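Local coordinates for protein beta-1,4-exocellulase (Thermobifida fusca, PDB 4AVO) that hydrolyses beta-1,4 linkages of cellulose as a glycoside hydrolase family 6 cellobiohydrolase, represented here by its catalytic domain, at residues P16-K21 and S29-E34; E34-W39 and K353-S358; L127-I132 and I177-N182; D217-F222 and K276-D281. The protein carries 1 engineered substitution. One frame throughout, in Å; residues are numbered along the deposited sequence. Where two conformers were deposited one is given.

How the interactions relate
Interactions 2 and 3 are buried contacts on the main, largely parallel sheet, whereas interaction 1 is only partly buried and interaction 4 joins a buried aromatic pair to an exposed ion-pair network. Interactions 1 and 2 share Glu34 and meet directly, Trp18 NE1 probably bonding Pro355 O, so helix 16-23 backs the turn that carries part of the glucan site. Interactions 3 and 4 meet through neighbouring strands 180-185 and 221-224, where Asn182 bonds Tyr218 and His220. Their chemistry differs: one hydroxyl-to-carbonyl bond in 1, apolar packing and sugar binding in 2, parallel-strand bonding in 3, and salt bridges beside calcium in 4.

Interaction 1 (P16-K21 and S29-E34); sequences PVWSAK and SAVANE
The indole of Trp18 turns the outer edge of its six-membered ring to the carbonyl of Val31, whose O lies near the ring plane, 3.3 Å from Trp18 CH2. Thr36 and Pro354 pack against one face. Two further carbonyls, those of Ala32 and Glu34, approach the same end of the ring obliquely, with Trp18 CZ3 3.6 Å from Glu34 O. The rim of the indole is thus set among backbone oxygens, and its C-H groups, slightly positive at the edge, probably suit them. Trp18 CG stands anti to the backbone N (chi1 180°), which carries the ring away from helix 16-23 toward the 29-34 segment. Apolar contact is slight here: Trp18 CH2 reaches Val31 CG2 at 4.3 Å. Val31 to Glu34 form a type I beta turn, closed by Glu34 N on Val31 O at 3.0 Å, so this oxygen faces both a backbone N-H and the indole edge. The turn lies where the chain, having left helix 16-23, heads for strand 38-40 of the distorted beta/alpha barrel found in family 6. Beside the ring, Ser19 OG donates to Ala32 O at 2.6 Å, coming from above the carbonyl plane, 41° out of it. On its pyrrole side the Trp18 indole bonds Pro355 O through NE1, while Val31 packs on Phe409 and Leu413 of helix 406-414. The indole also borders Glu357, a predicted substrate-binding residue.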
# COMPACT_ATOMS: atom_id res chain seq x y z
N PRO A 16 2.02 -13.30 -14.38
CA PRO A 16 1.60 -14.68 -14.59
C PRO A 16 1.58 -15.51 -13.31
O PRO A 16 0.76 -16.42 -13.19
CB PRO A 16 2.66 -15.23 -15.56
CG PRO A 16 3.18 -14.02 -16.26
CD PRO A 16 3.22 -12.97 -15.18
N VAL A 17 2.46 -15.20 -12.36
CA VAL A 17 2.52 -15.93 -11.09
C VAL A 17 1.22 -15.75 -10.31
O VAL A 17 0.60 -16.73 -9.87
CB VAL A 17 3.75 -15.52 -10.23
CG1 VAL A 17 3.74 -16.24 -8.86
CG2 VAL A 17 5.04 -15.80 -10.97
N TRP A 18 0.79 -14.49 -10.18
CA TRP A 18 -0.47 -14.16 -9.50
C TRP A 18 -1.68 -14.64 -10.30
O TRP A 18 -2.64 -15.18 -9.72
CB TRP A 18 -0.58 -12.65 -9.26
CG TRP A 18 -1.85 -12.28 -8.58
CD1 TRP A 18 -2.11 -12.34 -7.24
CD2 TRP A 18 -3.06 -11.82 -9.20
NE1 TRP A 18 -3.40 -11.93 -6.99
CE2 TRP A 18 -4.01 -11.61 -8.17
CE3 TRP A 18 -3.43 -11.57 -10.53
CZ2 TRP A 18 -5.31 -11.16 -8.43
CZ3 TRP A 18 -4.73 -11.11 -10.79
CH2 TRP A 18 -5.65 -10.91 -9.74
N SER A 19 -1.65 -14.44 -11.61
CA SER A 19 -2.75 -14.85 -12.50
C SER A 19 -3.10 -16.32 -12.32
O SER A 19 -4.28 -16.68 -12.28
CB SER A 19 -2.40 -14.57 -13.96
OG SER A 19 -3.52 -14.82 -14.80
N ALA A 20 -2.08 -17.17 -12.22
CA ALA A 20 -2.30 -18.61 -12.08
C ALA A 20 -2.94 -18.95 -10.75
O ALA A 20 -3.78 -19.84 -10.68
CB ALA A 20 -1.00 -19.37 -12.26
N LYS A 21 -2.55 -18.22 -9.70
CA LYS A 21 -3.10 -18.43 -8.36
C LYS A 21 -4.56 -18.00 -8.30
O LYS A 21 -5.39 -18.69 -7.70
CB LYS A 21 -2.28 -17.69 -7.30
CG LYS A 21 -0.90 -18.30 -7.07
CD LYS A 21 -0.17 -17.64 -5.91
CE LYS A 21 1.27 -18.14 -5.84
NZ LYS A 21 1.98 -17.74 -4.59
N SER A 29 -11.15 -16.78 -12.33
CA SER A 29 -10.87 -16.40 -13.72
C SER A 29 -11.40 -15.01 -14.05
O SER A 29 -10.87 -14.33 -14.92
CB SER A 29 -11.43 -17.44 -14.70
OG SER A 29 -12.84 -17.52 -14.62
N ALA A 30 -12.45 -14.59 -13.33
CA ALA A 30 -13.05 -13.27 -13.51
C ALA A 30 -12.08 -12.10 -13.28
O ALA A 30 -12.28 -11.01 -13.82
CB ALA A 30 -14.29 -13.13 -12.63
N VAL A 31 -11.05 -12.32 -12.47
CA VAL A 31 -10.06 -11.27 -12.17
C VAL A 31 -8.62 -11.67 -12.51
O VAL A 31 -7.70 -10.88 -12.32
CB VAL A 31 -10.14 -10.79 -10.70
CG1 VAL A 31 -11.52 -10.23 -10.39
CG2 VAL A 31 -9.79 -11.93 -9.74
N ALA A 32 -8.44 -12.88 -13.03
CA ALA A 32 -7.10 -13.42 -13.31
C ALA A 32 -6.29 -12.61 -14.33
O ALA A 32 -5.06 -12.72 -14.36
CB ALA A 32 -7.19 -14.88 -13.73
N ASN A 33 -6.97 -11.79 -15.15
CA ASN A 33 -6.30 -10.95 -16.14
C ASN A 33 -6.13 -9.49 -15.72
O ASN A 33 -5.77 -8.63 -16.53
CB ASN A 33 -7.01 -11.06 -17.50
CG ASN A 33 -6.12 -10.68 -18.67
OD1 ASN A 33 -6.49 -9.84 -19.50
ND2 ASN A 33 -4.94 -11.29 -18.76
N GLU A 34 -6.37 -9.20 -14.44
CA GLU A 34 -6.13 -7.86 -13.90
C GLU A 34 -4.66 -7.65 -13.58
O GLU A 34 -3.94 -8.60 -13.27
CB GLU A 34 -6.96 -7.61 -12.63
CG GLU A 34 -8.48 -7.60 -12.83
CD GLU A 34 -8.95 -6.62 -13.90
OE1 GLU A 34 -8.43 -5.49 -13.97
OE2 GLU A 34 -9.86 -6.99 -14.67

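Interaction 2 (E34-W39 and K353-S358); sequences ESTAVW and KPPGES. With BGC (beta-D-glucopyranose), chain B; BGC (beta-D-glucopyranose), chain C.
Four oxygens surround Lys353 NZ, one more than an ammonium group has hydrogens, so at least one N-H is probably shared. Within the chain-B glucose, Lys353 NZ meets BGC O6 at 2.8 Å and BGC O5 at 2.9 Å; from the chain-C glucose comes O3, also 2.9 Å from Lys353 NZ. The protein supplies the fourth acceptor, Ser358 O, 2.8 Å from Lys353 NZ, which sits above that carbonyl's plane. A long, weak ion pair also links the amine to Asp359, the predicted proton acceptor. A bend at chi2 (69°) in an otherwise extended lysine chain directs the amine to this spot. The chain-B O6 also donates to Glu357 OE1 at 2.6 Å, so two side chains fix the hydroxymethyl group. Its carbon, C6, lies over the centre of one face of Trp39, 3.4 Å above the plane: a CH-pi type contact, with C5 also near the indole, as is common where tryptophan meets sugars. Trp39, Lys353 and Glu357 are predicted substrate-binding residues, and both sugars are seen bound at this end of strand 38-40, one of the parallel strands of the family 6 barrel. Residues Pro354 to Glu357 make a type II turn, with Gly356 at positive phi in its third position. Across the contact the indole is met obliquely by proline, Pro354 CD lying 3.5 Å from Trp39 NE1, while that N-H bonds Val352 O. Farther along, Thr36 CG2 touches Pro355 CD at 4.0 Å. Asp41, Ser94 and Lys371 also hydrogen-bond to the bound sugars.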
# COMPACT_ATOMS: atom_id res chain seq x y z
N GLU A 34 -6.37 -9.20 -14.44
CA GLU A 34 -6.13 -7.86 -13.90
C GLU A 34 -4.66 -7.65 -13.58
O GLU A 34 -3.94 -8.60 -13.27
CB GLU A 34 -6.96 -7.61 -12.63
CG GLU A 34 -8.48 -7.60 -12.83
CD GLU A 34 -8.95 -6.62 -13.90
OE1 GLU A 34 -8.43 -5.49 -13.97
OE2 GLU A 34 -9.86 -6.99 -14.67
N SER A 35 -4.23 -6.39 -13.64
CA SER A 35 -2.85 -6.02 -13.36
C SER A 35 -2.59 -5.86 -11.87
O SER A 35 -3.31 -5.12 -11.18
CB SER A 35 -2.51 -4.72 -14.08
OG SER A 35 -1.13 -4.42 -13.94
N THR A 36 -1.56 -6.55 -11.38
CA THR A 36 -1.12 -6.44 -10.00
C THR A 36 0.37 -6.14 -9.96
O THR A 36 1.12 -6.52 -10.87
CB THR A 36 -1.40 -7.74 -9.19
OG1 THR A 36 -0.81 -8.86 -9.86
CG2 THR A 36 -2.91 -7.97 -9.06
N ALA A 37 0.80 -5.45 -8.91
CA ALA A 37 2.21 -5.11 -8.73
C ALA A 37 3.04 -6.32 -8.33
O ALA A 37 2.55 -7.24 -7.67
CB ALA A 37 2.36 -4.00 -7.70
N VAL A 38 4.31 -6.31 -8.73
CA VAL A 38 5.25 -7.38 -8.42
C VAL A 38 6.14 -6.93 -7.26
O VAL A 38 6.82 -5.90 -7.36
CB VAL A 38 6.09 -7.74 -9.65
CG1 VAL A 38 7.24 -8.68 -9.29
CG2 VAL A 38 5.21 -8.36 -10.75
N TRP A 39 6.13 -7.69 -6.16
CA TRP A 39 6.86 -7.27 -4.97
C TRP A 39 8.23 -7.91 -4.90
O TRP A 39 8.37 -9.13 -5.08
CB TRP A 39 6.08 -7.63 -3.70
CG TRP A 39 4.81 -6.84 -3.49
CD1 TRP A 39 3.71 -6.81 -4.32
CD2 TRP A 39 4.49 -6.02 -2.37
NE1 TRP A 39 2.74 -5.99 -3.78
CE2 TRP A 39 3.19 -5.50 -2.58
CE3 TRP A 39 5.18 -5.66 -1.20
CZ2 TRP A 39 2.56 -4.65 -1.67
CZ3 TRP A 39 4.55 -4.81 -0.29
CH2 TRP A 39 3.25 -4.31 -0.53
N LYS A 353 -1.14 -4.30 -3.54
CA LYS A 353 -1.26 -5.54 -2.79
C LYS A 353 -2.04 -6.53 -3.66
O LYS A 353 -3.16 -6.23 -4.07
CB LYS A 353 -1.99 -5.31 -1.46
CG LYS A 353 -2.20 -6.58 -0.63
CD LYS A 353 -0.89 -7.16 -0.09
CE LYS A 353 -1.15 -8.42 0.72
NZ LYS A 353 0.09 -8.95 1.36
N PRO A 354 -1.45 -7.69 -3.98
CA PRO A 354 -2.16 -8.62 -4.86
C PRO A 354 -3.26 -9.37 -4.10
O PRO A 354 -2.96 -10.02 -3.10
CB PRO A 354 -1.06 -9.59 -5.33
CG PRO A 354 0.24 -8.89 -4.98
CD PRO A 354 -0.07 -8.15 -3.72
N PRO A 355 -4.52 -9.26 -4.56
CA PRO A 355 -5.63 -9.91 -3.85
C PRO A 355 -5.42 -11.41 -3.67
O PRO A 355 -5.05 -12.11 -4.62
CB PRO A 355 -6.83 -9.64 -4.77
CG PRO A 355 -6.50 -8.35 -5.41
CD PRO A 355 -5.01 -8.44 -5.68
N GLY A 356 -5.64 -11.89 -2.45
CA GLY A 356 -5.39 -13.30 -2.13
C GLY A 356 -4.10 -13.54 -1.37
O GLY A 356 -3.94 -14.58 -0.72
N GLU A 357 -3.17 -12.60 -1.44
CA GLU A 357 -1.95 -12.70 -0.64
C GLU A 357 -2.17 -12.17 0.78
O GLU A 357 -2.67 -11.06 0.97
CB GLU A 357 -0.77 -12.02 -1.36
CG GLU A 357 -0.43 -12.76 -2.65
CD GLU A 357 0.74 -12.18 -3.43
OE1 GLU A 357 1.42 -11.25 -2.94
OE2 GLU A 357 0.96 -12.68 -4.56
N SER A 358 -1.82 -12.99 1.77
CA SER A 358 -2.10 -12.70 3.19
C SER A 358 -1.35 -11.46 3.70
O SER A 358 -0.29 -11.11 3.18
CB SER A 358 -1.74 -13.92 4.04
OG SER A 358 -1.92 -13.67 5.43
C2 BGC B . 4.66 -9.32 2.50
C3 BGC B . 5.45 -9.67 1.24
C4 BGC B . 4.53 -9.81 0.03
C5 BGC B . 3.61 -8.59 -0.06
C6 BGC B . 2.58 -8.70 -1.18
C1 BGC B . 3.74 -8.11 2.30
O2 BGC B . 5.57 -9.10 3.55
O3 BGC B . 6.18 -10.87 1.43
O4 BGC B . 5.32 -9.94 -1.12
O5 BGC B . 2.91 -8.40 1.17
O6 BGC B . 1.63 -9.71 -0.86
C2 BGC C . 0.66 -5.23 5.03
C3 BGC C . 1.07 -6.56 4.36
C4 BGC C . 2.37 -6.51 3.56
C5 BGC C . 3.24 -5.40 4.18
C6 BGC C . 3.13 -4.12 3.36
C1 BGC C . 1.72 -4.58 5.94
O2 BGC C . -0.43 -5.58 5.84
O3 BGC C . 0.03 -7.00 3.50
O4 BGC C . 3.00 -7.80 3.51
O5 BGC C . 2.99 -5.12 5.56
O6 BGC C . 1.96 -3.43 3.71

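Interaction 3 (L127-I132 and I177-N182); sequences LRIVAI and IPNVYN
Tyr181 starts beside the neighbouring strand 127-132, its CB 3.8 Å from Ile129 O and near Val130 CG2. With CG anti to the carbonyl carbon (chi1 -64°), the ring lies back along that strand: Tyr181 CD1 comes within 3.7 Å of Ile129 O, which is in the ring plane at the edge. One atom farther out, Tyr181 CE1 reaches Arg128 CB at 3.9 Å, where the two side chains pass at a slant, guanidinium and ring planes 46° apart. The phenol OH ends on Val3 N, while Arg128 NH1 bonds the carbonyls of Pro6 and Glu8, so both side chains end on the N-terminal segment. The strands run parallel and pair Ile129 with Val180, Val130 with Tyr181 and Ala131 with Asn182. Backbone bonds go from Ile129 N to Asn179 O (2.8 Å), Tyr181 N to Ile129 O (2.7 Å) and Ala131 N to Tyr181 O (2.8 Å). As the chain passes through helices such as 162-175 between these adjacent strands, they form a beta-alpha-beta crossover of the family 6 barrel. Ile129, Ala131 and Val180 occupy the sheet face opposite Tyr181, with Leu174 of helix 162-175 against the latter two. Asn182 OD1 lies 3.4 Å from Ala131 CB, buried and without a polar partner, although its ND2 bonds Tyr218 O. Asn179 OD1 is likewise buried without a partner. At the start of the pairing, Asn179 ND2 donates to Leu127 O at 3.0 Å from above the carbonyl plane, on a rather bent path (132° at the hydrogen).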
# COMPACT_ATOMS: atom_id res chain seq x y z
N LEU A 127 8.50 0.56 -22.53
CA LEU A 127 8.33 -0.05 -21.22
C LEU A 127 8.41 1.02 -20.13
O LEU A 127 9.37 1.78 -20.09
CB LEU A 127 9.39 -1.13 -20.97
CG LEU A 127 9.36 -1.84 -19.60
CD1 LEU A 127 8.10 -2.70 -19.46
CD2 LEU A 127 10.61 -2.67 -19.38
N ARG A 128 7.41 1.07 -19.26
CA ARG A 128 7.43 1.98 -18.13
C ARG A 128 7.40 1.18 -16.83
O ARG A 128 6.53 0.34 -16.64
CB ARG A 128 6.23 2.92 -18.18
CG ARG A 128 6.19 3.75 -19.44
CD ARG A 128 4.81 4.24 -19.67
NE ARG A 128 4.68 4.93 -20.96
CZ ARG A 128 3.58 5.58 -21.32
NH1 ARG A 128 2.55 5.62 -20.49
NH2 ARG A 128 3.52 6.20 -22.49
N ILE A 129 8.36 1.46 -15.97
CA ILE A 129 8.46 0.75 -14.70
C ILE A 129 8.04 1.70 -13.60
O ILE A 129 8.68 2.72 -13.36
CB ILE A 129 9.89 0.24 -14.45
CG1 ILE A 129 10.32 -0.72 -15.57
CG2 ILE A 129 9.99 -0.46 -13.08
CD1 ILE A 129 11.82 -0.94 -15.64
N VAL A 130 6.93 1.39 -12.95
CA VAL A 130 6.49 2.19 -11.81
C VAL A 130 7.08 1.54 -10.57
O VAL A 130 6.75 0.41 -10.25
CB VAL A 130 4.95 2.29 -11.74
CG1 VAL A 130 4.50 2.79 -10.37
CG2 VAL A 130 4.43 3.20 -12.83
N ALA A 131 7.98 2.25 -9.90
CA ALA A 131 8.60 1.73 -8.69
C ALA A 131 7.89 2.31 -7.48
O ALA A 131 7.91 3.52 -7.25
CB ALA A 131 10.10 2.07 -8.65
N ILE A 132 7.24 1.42 -6.73
CA ILE A 132 6.54 1.79 -5.50
C ILE A 132 7.51 1.66 -4.34
O ILE A 132 7.96 0.56 -4.03
CB ILE A 132 5.29 0.91 -5.27
CG1 ILE A 132 4.34 0.96 -6.49
CG2 ILE A 132 4.57 1.30 -3.98
CD1 ILE A 132 3.70 2.32 -6.75
N ILE A 177 17.07 6.21 -13.88
CA ILE A 177 16.82 5.32 -15.02
C ILE A 177 15.64 5.89 -15.84
O ILE A 177 14.61 6.24 -15.26
CB ILE A 177 16.55 3.87 -14.54
CG1 ILE A 177 17.65 3.43 -13.56
CG2 ILE A 177 16.47 2.88 -15.73
CD1 ILE A 177 17.40 2.09 -12.86
N PRO A 178 15.79 6.01 -17.17
CA PRO A 178 14.86 6.83 -17.97
C PRO A 178 13.39 6.41 -17.95
O PRO A 178 12.51 7.26 -18.11
CB PRO A 178 15.40 6.71 -19.40
CG PRO A 178 16.30 5.53 -19.39
CD PRO A 178 16.89 5.49 -18.01
N ASN A 179 13.12 5.13 -17.78
CA ASN A 179 11.73 4.67 -17.82
C ASN A 179 11.19 4.21 -16.46
O ASN A 179 10.18 3.50 -16.39
CB ASN A 179 11.53 3.62 -18.92
CG ASN A 179 12.48 2.44 -18.79
OD1 ASN A 179 13.38 2.43 -17.96
ND2 ASN A 179 12.29 1.42 -19.64
N VAL A 180 11.86 4.65 -15.40
CA VAL A 180 11.42 4.36 -14.03
C VAL A 180 10.68 5.57 -13.43
O VAL A 180 11.13 6.71 -13.53
CB VAL A 180 12.60 3.90 -13.12
CG1 VAL A 180 12.15 3.77 -11.67
CG2 VAL A 180 13.15 2.57 -13.62
N TYR A 181 9.52 5.28 -12.83
CA TYR A 181 8.64 6.29 -12.26
C TYR A 181 8.43 5.97 -10.78
O TYR A 181 7.72 5.03 -10.45
CB TYR A 181 7.29 6.27 -13.00
CG TYR A 181 7.40 6.65 -14.46
CD1 TYR A 181 7.91 5.75 -15.41
CD2 TYR A 181 7.00 7.91 -14.90
CE1 TYR A 181 8.02 6.11 -16.75
CE2 TYR A 181 7.10 8.28 -16.23
CZ TYR A 181 7.61 7.38 -17.16
OH TYR A 181 7.71 7.75 -18.48
N ASN A 182 9.05 6.76 -9.89
CA ASN A 182 8.98 6.49 -8.45
C ASN A 182 7.76 7.09 -7.77
O ASN A 182 7.48 8.27 -7.92
CB ASN A 182 10.20 7.03 -7.72
CG ASN A 182 11.48 6.33 -8.11
OD1 ASN A 182 11.51 5.12 -8.36
ND2 ASN A 182 12.56 7.10 -8.14

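Interaction 4 (D217-F222 and K276-D281); sequences DYVHGF and KGFRSD. With CA (calcium ion), chain D.
Phe222 and Phe278 form a T-shaped pair: the edge of Phe222 points at the face of Phe278, with the planes at 85° and the centroids 4.9 Å apart. Phe222 CZ stands over the centre of the Phe278 ring, 3.5 Å from its CE1, and both methyls of Val219 press on that same CE1 corner. Asp217 and Arg279 cross at about a right angle, carboxylate and guanidinium planes 59° apart. Arg279 NH1 reaches Asp217 OD1 at 3.1 Å; the oxygen lies in the guanidinium plane, but NH1 meets OD1 from above the carboxylate plane. A bend at chi3 turns the guanidinium side-on to Asp281, with NE on OD1 and NH2 on OD2, each 2.9 Å. One arginine therefore holds two carboxylates and probably offsets their charge. A water bridges the two backbones, donating to Val219 O at 2.8 Å and accepting from Arg279 N. The backbone of Asp281 binds calcium, its O 2.3 Å from the ion; Asp4 is a further ligand, and two of the metal's waters donate to His220 O. Gly277, at positive phi just after helix 262-276, closes it with a Schellman motif, after which the loop supplies Phe278, Arg279 and Asp281 before strand 283-287. Leu273 of that helix touches both phenylalanines, Ala209 of helix 195-209 backs Val219 and Phe278, and Ile184 of strand 180-185 lies against Val219 and Phe222.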
# COMPACT_ATOMS: atom_id res chain seq x y z
N ASP A 217 12.93 15.88 -7.58
CA ASP A 217 12.79 15.59 -9.00
C ASP A 217 12.86 14.10 -9.34
O ASP A 217 12.62 13.71 -10.49
CB ASP A 217 13.78 16.40 -9.84
CG ASP A 217 13.28 17.81 -10.13
OD1 ASP A 217 12.10 18.11 -9.84
OD2 ASP A 217 14.06 18.62 -10.65
N TYR A 218 13.18 13.26 -8.36
CA TYR A 218 13.12 11.81 -8.55
C TYR A 218 11.78 11.23 -8.16
O TYR A 218 11.58 10.01 -8.25
CB TYR A 218 14.22 11.10 -7.76
CG TYR A 218 15.62 11.30 -8.29
CD1 TYR A 218 15.93 11.12 -9.64
CD2 TYR A 218 16.64 11.67 -7.43
CE1 TYR A 218 17.23 11.31 -10.11
CE2 TYR A 218 17.94 11.87 -7.88
CZ TYR A 218 18.22 11.69 -9.22
OH TYR A 218 19.51 11.88 -9.65
N VAL A 219 10.85 12.08 -7.73
CA VAL A 219 9.59 11.62 -7.18
C VAL A 219 8.44 11.95 -8.12
O VAL A 219 8.08 13.12 -8.31
CB VAL A 219 9.34 12.19 -5.76
CG1 VAL A 219 7.96 11.76 -5.23
CG2 VAL A 219 10.45 11.75 -4.80
N HIS A 220 7.87 10.91 -8.72
CA HIS A 220 6.80 11.07 -9.68
C HIS A 220 5.45 11.25 -9.01
O HIS A 220 4.54 11.86 -9.58
CB HIS A 220 6.76 9.89 -10.65
CG HIS A 220 6.37 10.29 -12.04
ND1 HIS A 220 7.27 10.83 -12.93
CD2 HIS A 220 5.17 10.27 -12.67
CE1 HIS A 220 6.64 11.11 -14.06
NE2 HIS A 220 5.37 10.78 -13.93
N GLY A 221 5.32 10.72 -7.81
CA GLY A 221 4.10 10.89 -7.05
C GLY A 221 4.11 10.09 -5.78
O GLY A 221 5.17 9.71 -5.28
N PHE A 222 2.91 9.85 -5.26
CA PHE A 222 2.71 9.20 -3.98
C PHE A 222 1.59 8.19 -4.09
O PHE A 222 0.70 8.32 -4.94
CB PHE A 222 2.38 10.26 -2.91
CG PHE A 222 3.52 11.18 -2.62
CD1 PHE A 222 3.84 12.22 -3.50
CD2 PHE A 222 4.32 10.99 -1.50
CE1 PHE A 222 4.92 13.06 -3.25
CE2 PHE A 222 5.40 11.83 -1.24
CZ PHE A 222 5.70 12.86 -2.12
N LYS A 276 5.09 22.09 0.10
CA LYS A 276 6.36 21.78 0.76
C LYS A 276 7.56 21.83 -0.20
O LYS A 276 8.70 22.05 0.23
CB LYS A 276 6.28 20.41 1.44
CG LYS A 276 7.51 20.01 2.25
CD LYS A 276 7.64 20.83 3.53
CE LYS A 276 8.94 20.53 4.25
NZ LYS A 276 8.97 21.20 5.58
N GLY A 277 7.32 21.62 -1.48
CA GLY A 277 8.39 21.70 -2.47
C GLY A 277 8.47 20.56 -3.47
O GLY A 277 9.37 20.54 -4.30
N PHE A 278 7.55 19.60 -3.39
CA PHE A 278 7.46 18.57 -4.44
C PHE A 278 6.96 19.18 -5.74
O PHE A 278 6.37 20.26 -5.73
CB PHE A 278 6.59 17.39 -3.99
CG PHE A 278 7.27 16.49 -3.00
CD1 PHE A 278 8.10 15.46 -3.45
CD2 PHE A 278 7.11 16.68 -1.64
CE1 PHE A 278 8.75 14.62 -2.54
CE2 PHE A 278 7.76 15.86 -0.72
CZ PHE A 278 8.58 14.83 -1.17
N ARG A 279 7.21 18.50 -6.86
CA ARG A 279 6.84 19.01 -8.19
C ARG A 279 5.34 19.23 -8.30
O ARG A 279 4.55 18.42 -7.81
CB ARG A 279 7.27 18.03 -9.28
CG ARG A 279 8.76 17.80 -9.39
CD ARG A 279 9.06 16.77 -10.47
NE ARG A 279 8.51 17.17 -11.77
CZ ARG A 279 9.16 17.89 -12.68
NH1 ARG A 279 10.41 18.30 -12.45
NH2 ARG A 279 8.57 18.19 -13.83
N SER A 280 4.94 20.31 -8.96
CA SER A 280 3.52 20.62 -9.12
C SER A 280 2.79 19.60 -10.02
O SER A 280 1.55 19.57 -10.05
CB SER A 280 3.34 22.03 -9.67
OG SER A 280 3.78 22.10 -11.01
N ASP A 281 3.54 18.79 -10.76
CA ASP A 281 2.93 17.76 -11.60
C ASP A 281 2.92 16.36 -10.99
O ASP A 281 2.67 15.37 -11.70
CB ASP A 281 3.55 17.75 -13.02
CG ASP A 281 5.07 17.57 -13.01
OD1 ASP A 281 5.66 17.22 -11.96
OD2 ASP A 281 5.68 17.77 -14.09
CA CA D . 2.77 13.64 -13.16
O HOH W 1 8.34 15.62 -6.98
O HOH W 2 5.13 13.40 -11.93
O HOH W 3 2.59 11.77 -11.70
O HOH W 4 0.34 13.31 -12.99
O HOH W 5 4.83 14.58 -14.13